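Local atomic coordinates of beta-d-glucoside glucohydrolase (Hypocrea jecorina, PDB entry 3ZZ1), a protein that probably hydrolyses terminal, non-reducing beta-D-glucosyl residues, releasing beta-D-glucose, as a secreted family 3 glycoside hydrolase of cellulose breakdown. Residues Q95-H107 / Y306-H319. Sequence-based numbering, arbitrary orientation. Where two conformers were deposited one is given.
With NAG (2-acetamido-2-deoxy-beta-D-glucopyranose), chain B.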
loop_
_atom_site.group_PDB
_atom_site.type_symbol
_atom_site.label_atom_id
_atom_site.label_comp_id
_atom_site.label_asym_id
_atom_site.label_seq_id
_atom_site.Cartn_x
_atom_site.Cartn_y
_atom_site.Cartn_z
ATOM N N GLN A 95 10.794 6.423 -6.740
ATOM C CA GLN A 95 11.727 6.998 -7.714
ATOM C C GLN A 95 11.975 6.060 -8.895
ATOM O O GLN A 95 11.948 6.480 -10.057
ATOM C CB GLN A 95 13.062 7.359 -7.044
ATOM C CG GLN A 95 14.101 7.971 -8.007
ATOM C CD GLN A 95 15.498 8.059 -7.407
ATOM O OE1 GLN A 95 16.468 7.558 -7.984
ATOM N NE2 GLN A 95 15.605 8.688 -6.242
ATOM N N PHE A 96 12.208 4.792 -8.579
ATOM C CA PHE A 96 12.514 3.784 -9.586
ATOM C C PHE A 96 11.297 3.524 -10.480
ATOM O O PHE A 96 11.435 3.426 -11.700
ATOM C CB PHE A 96 13.020 2.500 -8.915
ATOM C CG PHE A 96 14.452 2.574 -8.424
ATOM C CD1 PHE A 96 15.149 3.783 -8.384
ATOM C CD2 PHE A 96 15.098 1.425 -7.984
ATOM C CE1 PHE A 96 16.471 3.842 -7.928
ATOM C CE2 PHE A 96 16.423 1.468 -7.525
ATOM C CZ PHE A 96 17.111 2.679 -7.502
ATOM N N ILE A 97 10.112 3.437 -9.872
ATOM C CA ILE A 97 8.849 3.353 -10.620
ATOM C C ILE A 97 8.687 4.574 -11.527
ATOM O O ILE A 97 8.363 4.438 -12.705
ATOM C CB ILE A 97 7.611 3.197 -9.683
ATOM C CG1 ILE A 97 7.546 1.771 -9.125
ATOM C CG2 ILE A 97 6.307 3.525 -10.420
ATOM C CD1 ILE A 97 6.615 1.589 -7.947
ATOM N N GLY A 98 8.929 5.758 -10.968
ATOM C CA GLY A 98 8.887 7.007 -11.727
ATOM C C GLY A 98 9.791 6.973 -12.945
ATOM O O GLY A 98 9.369 7.330 -14.051
ATOM N N GLU A 99 11.033 6.530 -12.740
ATOM C CA GLU A 99 12.022 6.430 -13.822
ATOM C C GLU A 99 11.543 5.556 -14.978
ATOM O O GLU A 99 11.676 5.937 -16.146
ATOM C CB GLU A 99 13.363 5.917 -13.290
ATOM C CG GLU A 99 14.186 6.988 -12.590
ATOM C CD GLU A 99 15.443 6.448 -11.928
ATOM O OE1 GLU A 99 15.898 5.343 -12.290
ATOM O OE2 GLU A 99 15.986 7.140 -11.042
ATOM N N GLU A 100 10.972 4.401 -14.643
ATOM C CA GLU A 100 10.488 3.448 -15.645
ATOM C C GLU A 100 9.254 3.958 -16.379
ATOM O O GLU A 100 9.121 3.760 -17.586
ATOM C CB GLU A 100 10.214 2.081 -15.011
ATOM C CG GLU A 100 11.450 1.490 -14.349
ATOM C CD GLU A 100 11.458 -0.025 -14.280
ATOM O OE1 GLU A 100 10.458 -0.656 -14.670
ATOM O OE2 GLU A 100 12.485 -0.585 -13.829
ATOM N N VAL A 101 8.364 4.622 -15.643
ATOM C CA VAL A 101 7.147 5.200 -16.215
ATOM C C VAL A 101 7.475 6.281 -17.251
ATOM O O VAL A 101 6.957 6.237 -18.372
ATOM C CB VAL A 101 6.198 5.742 -15.114
ATOM C CG1 VAL A 101 4.998 6.439 -15.723
ATOM C CG2 VAL A 101 5.738 4.604 -14.203
ATOM N N LYS A 102 8.345 7.226 -16.882
ATOM C CA LYS A 102 8.772 8.287 -17.794
ATOM C C LYS A 102 9.513 7.699 -18.989
ATOM O O LYS A 102 9.257 8.075 -20.139
ATOM C CB LYS A 102 9.650 9.309 -17.062
ATOM C CG LYS A 102 10.041 10.523 -17.895
ATOM C CD LYS A 102 10.486 11.671 -17.004
ATOM C CE LYS A 102 11.052 12.823 -17.820
ATOM N NZ LYS A 102 12.433 12.539 -18.297
ATOM N N ALA A 103 10.425 6.766 -18.709
ATOM C CA ALA A 103 11.212 6.123 -19.755
ATOM C C ALA A 103 10.329 5.387 -20.762
ATOM O O ALA A 103 10.724 5.192 -21.916
ATOM C CB ALA A 103 12.251 5.188 -19.150
ATOM N N SER A 104 9.132 4.996 -20.325
ATOM C CA SER A 104 8.157 4.332 -21.193
ATOM C C SER A 104 7.199 5.331 -21.857
ATOM O O SER A 104 6.333 4.943 -22.645
ATOM C CB SER A 104 7.367 3.278 -20.405
ATOM O OG SER A 104 8.228 2.278 -19.882
ATOM N N GLY A 105 7.356 6.613 -21.531
ATOM C CA GLY A 105 6.581 7.678 -22.162
ATOM C C GLY A 105 5.156 7.777 -21.666
ATOM O O GLY A 105 4.260 8.193 -22.404
ATOM N N ILE A 106 4.957 7.386 -20.411
ATOM C CA ILE A 106 3.676 7.497 -19.734
ATOM C C ILE A 106 3.726 8.716 -18.821
ATOM O O ILE A 106 4.704 8.907 -18.091
ATOM C CB ILE A 106 3.391 6.234 -18.892
ATOM C CG1 ILE A 106 3.334 4.994 -19.792
ATOM C CG2 ILE A 106 2.101 6.398 -18.084
ATOM C CD1 ILE A 106 3.742 3.707 -19.103
ATOM N N HIS A 107 2.670 9.528 -18.852
ATOM C CA HIS A 107 2.591 10.730 -18.020
ATOM C C HIS A 107 2.054 10.453 -16.612
ATOM O O HIS A 107 2.509 11.062 -15.638
ATOM C CB HIS A 107 1.729 11.799 -18.697
ATOM C CG HIS A 107 2.143 12.113 -20.099
ATOM N ND1 HIS A 107 1.389 11.752 -21.196
ATOM C CD2 HIS A 107 3.238 12.743 -20.587
ATOM C CE1 HIS A 107 1.998 12.150 -22.298
ATOM N NE2 HIS A 107 3.123 12.754 -21.955
ATOM N N TYR A 306 10.025 14.951 -23.428
ATOM C CA TYR A 306 9.421 13.824 -22.723
ATOM C C TYR A 306 9.379 12.630 -23.669
ATOM O O TYR A 306 8.958 12.778 -24.816
ATOM C CB TYR A 306 8.003 14.161 -22.244
ATOM C CG TYR A 306 7.556 13.342 -21.048
ATOM C CD1 TYR A 306 7.848 13.761 -19.750
ATOM C CD2 TYR A 306 6.849 12.151 -21.213
ATOM C CE1 TYR A 306 7.451 13.018 -18.647
ATOM C CE2 TYR A 306 6.444 11.392 -20.108
ATOM C CZ TYR A 306 6.752 11.834 -18.828
ATOM O OH TYR A 306 6.358 11.103 -17.729
ATOM N N PRO A 307 9.822 11.447 -23.201
ATOM C CA PRO A 307 9.855 10.278 -24.074
ATOM C C PRO A 307 8.475 9.936 -24.619
ATOM O O PRO A 307 7.466 10.196 -23.962
ATOM C CB PRO A 307 10.358 9.163 -23.151
ATOM C CG PRO A 307 11.123 9.872 -22.088
ATOM C CD PRO A 307 10.326 11.126 -21.853
ATOM N N SER A 308 8.442 9.378 -25.822
ATOM C CA SER A 308 7.197 8.953 -26.444
ATOM C C SER A 308 6.757 7.633 -25.819
ATOM O O SER A 308 7.578 6.909 -25.238
ATOM C CB SER A 308 7.391 8.787 -27.948
ATOM O OG SER A 308 8.354 7.785 -28.195
ATOM N N PHE A 309 5.467 7.330 -25.933
ATOM C CA PHE A 309 4.915 6.114 -25.351
ATOM C C PHE A 309 5.428 4.863 -26.058
ATOM O O PHE A 309 5.277 4.716 -27.271
ATOM C CB PHE A 309 3.380 6.130 -25.365
ATOM C CG PHE A 309 2.758 4.822 -24.938
ATOM C CD1 PHE A 309 2.712 4.464 -23.593
ATOM C CD2 PHE A 309 2.231 3.939 -25.884
ATOM C CE1 PHE A 309 2.142 3.252 -23.189
ATOM C CE2 PHE A 309 1.665 2.727 -25.491
ATOM C CZ PHE A 309 1.618 2.382 -24.138
ATOM N N ASN A 310 6.029 3.968 -25.281
ATOM C CA ASN A 310 6.484 2.689 -25.789
ATOM C C ASN A 310 6.761 1.746 -24.624
ATOM O O ASN A 310 7.715 1.939 -23.867
ATOM C CB ASN A 310 7.721 2.879 -26.677
ATOM C CG ASN A 310 8.205 1.589 -27.309
ATOM O OD1 ASN A 310 7.795 0.488 -26.926
ATOM N ND2 ASN A 310 9.090 1.723 -28.291
ATOM N N ILE A 311 5.914 0.732 -24.478
ATOM C CA ILE A 311 6.055 -0.230 -23.377
ATOM C C ILE A 311 6.851 -1.478 -23.775
ATOM O O ILE A 311 6.865 -2.472 -23.050
ATOM C CB ILE A 311 4.687 -0.599 -22.730
ATOM C CG1 ILE A 311 3.645 -0.916 -23.807
ATOM C CG2 ILE A 311 4.210 0.539 -21.802
ATOM C CD1 ILE A 311 2.361 -1.505 -23.273
ATOM N N SER A 312 7.527 -1.417 -24.919
ATOM C CA SER A 312 8.436 -2.493 -25.323
ATOM C C SER A 312 9.879 -2.189 -24.910
ATOM O O SER A 312 10.738 -3.082 -24.917
ATOM C CB SER A 312 8.344 -2.758 -26.827
ATOM O OG SER A 312 7.073 -3.285 -27.167
ATOM N N ARG A 313 10.136 -0.933 -24.544
ATOM C CA ARG A 313 11.464 -0.494 -24.123
ATOM C C ARG A 313 11.903 -1.180 -22.846
ATOM O O ARG A 313 11.111 -1.315 -21.905
ATOM C CB ARG A 313 11.479 1.014 -23.881
ATOM C CG ARG A 313 11.737 1.850 -25.100
ATOM C CD ARG A 313 11.634 3.319 -24.749
ATOM N NE ARG A 313 11.185 4.100 -25.899
ATOM C CZ ARG A 313 10.400 5.168 -25.819
ATOM N NH1 ARG A 313 9.967 5.597 -24.638
ATOM N NH2 ARG A 313 10.043 5.806 -26.926
ATOM N N ASN A 314 13.167 -1.604 -22.818
ATOM C CA ASN A 314 13.786 -2.128 -21.606
ATOM C C ASN A 314 14.242 -0.965 -20.739
ATOM O O ASN A 314 15.276 -0.338 -21.001
ATOM C CB ASN A 314 14.960 -3.055 -21.934
ATOM C CG ASN A 314 15.495 -3.795 -20.706
ATOM O OD1 ASN A 314 15.345 -3.348 -19.562
ATOM N ND2 ASN A 314 16.134 -4.936 -20.947
ATOM N N VAL A 315 13.454 -0.686 -19.707
ATOM C CA VAL A 315 13.675 0.466 -18.836
ATOM C C VAL A 315 14.123 0.059 -17.423
ATOM O O VAL A 315 14.114 0.875 -16.500
ATOM C CB VAL A 315 12.402 1.348 -18.765
ATOM C CG1 VAL A 315 12.030 1.863 -20.161
ATOM C CG2 VAL A 315 11.222 0.568 -18.145
ATOM N N GLN A 316 14.527 -1.202 -17.268
ATOM C CA GLN A 316 14.834 -1.773 -15.953
ATOM C C GLN A 316 16.069 -1.173 -15.287
ATOM O O GLN A 316 16.051 -0.899 -14.085
ATOM C CB GLN A 316 14.988 -3.297 -16.036
ATOM C CG GLN A 316 13.704 -4.050 -16.363
ATOM C CD GLN A 316 13.958 -5.505 -16.691
ATOM O OE1 GLN A 316 14.296 -6.305 -15.818
ATOM N NE2 GLN A 316 13.793 -5.857 -17.961
ATOM N N GLY A 317 17.133 -0.971 -16.064
ATOM C CA GLY A 317 18.430 -0.597 -15.503
ATOM C C GLY A 317 18.823 -1.553 -14.385
ATOM O O GLY A 317 18.725 -2.773 -14.541
ATOM N N ASN A 318 19.256 -0.996 -13.256
ATOM C CA ASN A 318 19.611 -1.774 -12.073
ATOM C C ASN A 318 18.554 -1.641 -10.963
ATOM O O ASN A 318 18.858 -1.836 -9.779
ATOM C CB ASN A 318 20.990 -1.334 -11.569
ATOM C CG ASN A 318 21.730 -2.439 -10.835
ATOM O OD1 ASN A 318 22.851 -2.241 -10.372
ATOM N ND2 ASN A 318 21.108 -3.605 -10.726
ATOM N N HIS A 319 17.322 -1.297 -11.348
ATOM C CA HIS A 319 16.226 -1.110 -10.386
ATOM C C HIS A 319 15.895 -2.358 -9.553
ATOM O O HIS A 319 15.268 -2.245 -8.501
ATOM C CB HIS A 319 14.949 -0.607 -11.079
ATOM C CG HIS A 319 15.069 0.768 -11.665
ATOM N ND1 HIS A 319 14.364 1.160 -12.781
ATOM C CD2 HIS A 319 15.824 1.832 -11.304
ATOM C CE1 HIS A 319 14.666 2.412 -13.072
ATOM N NE2 HIS A 319 15.552 2.842 -12.192
HETATM C C1 NAG B . 9.658 0.582 -28.952
HETATM C C2 NAG B . 9.978 0.872 -30.415
HETATM C C3 NAG B . 10.795 -0.267 -31.034
HETATM C C4 NAG B . 11.975 -0.658 -30.141
HETATM C C5 NAG B . 11.485 -0.929 -28.726
HETATM C C6 NAG B . 12.616 -1.319 -27.775
HETATM C C7 NAG B . 8.436 2.253 -31.731
HETATM C C8 NAG B . 7.091 2.316 -32.387
HETATM N N2 NAG B . 8.726 1.110 -31.113
HETATM O O3 NAG B . 11.302 0.153 -32.279
HETATM O O4 NAG B . 12.625 -1.802 -30.639
HETATM O O5 NAG B . 10.844 0.240 -28.260
HETATM O O6 NAG B . 13.420 -0.198 -27.468
HETATM O O7 NAG B . 9.195 3.221 -31.787
HETATM O O HOH W 1 8.570 -0.294 -20.805
HETATM O O HOH W 2 4.550 10.708 -24.242
#
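His319 turns its CG anti to its own carbonyl carbon (chi1 -66°), and Glu99 and Glu100 do likewise, bringing both carboxylates to the edge of the imidazole. NE2 of His319 gives a 2.5 Å bond to Glu99 OE1, and ND1 a nearly straight 2.8 Å one to the anti lone pair of Glu100 OE2, which Thr73 also engages. His319 CD2 lies over one face of the Phe96 ring, toward its rim and 3.3 Å from Phe96 CG, while Phe96 CB sits over a face of the imidazole; the rings are inclined at 32°. Farther along, Val315 CG1 presses on Ala103 CB at a tight 3.5 Å. Arg313 reaches the last helical turn: NH1 bonds Ala103 O (2.9 Å) and, with NH2, clasps Ser308 end-on. A leucine in its place would probably leave Ala103 O without this donor and free the Ser308 backbone to shift. Where Gly105 ends the helix in a Schellman motif, Asn310 N donates to Ser104 O at 2.8 Å, while the Asn310 side chain carries the N-linked glycan. Tyr306 OH donates to Ile106 O (2.8 Å), and His107 CD2 sits over the tyrosine ring. The loop leading to helix 320-329 thus runs from beyond the C-terminal end of helix 87-103 back along it, antiparallel, donating to carbonyls there; two carboxylates around one imidazole would probably favour its doubly protonated, cationic form.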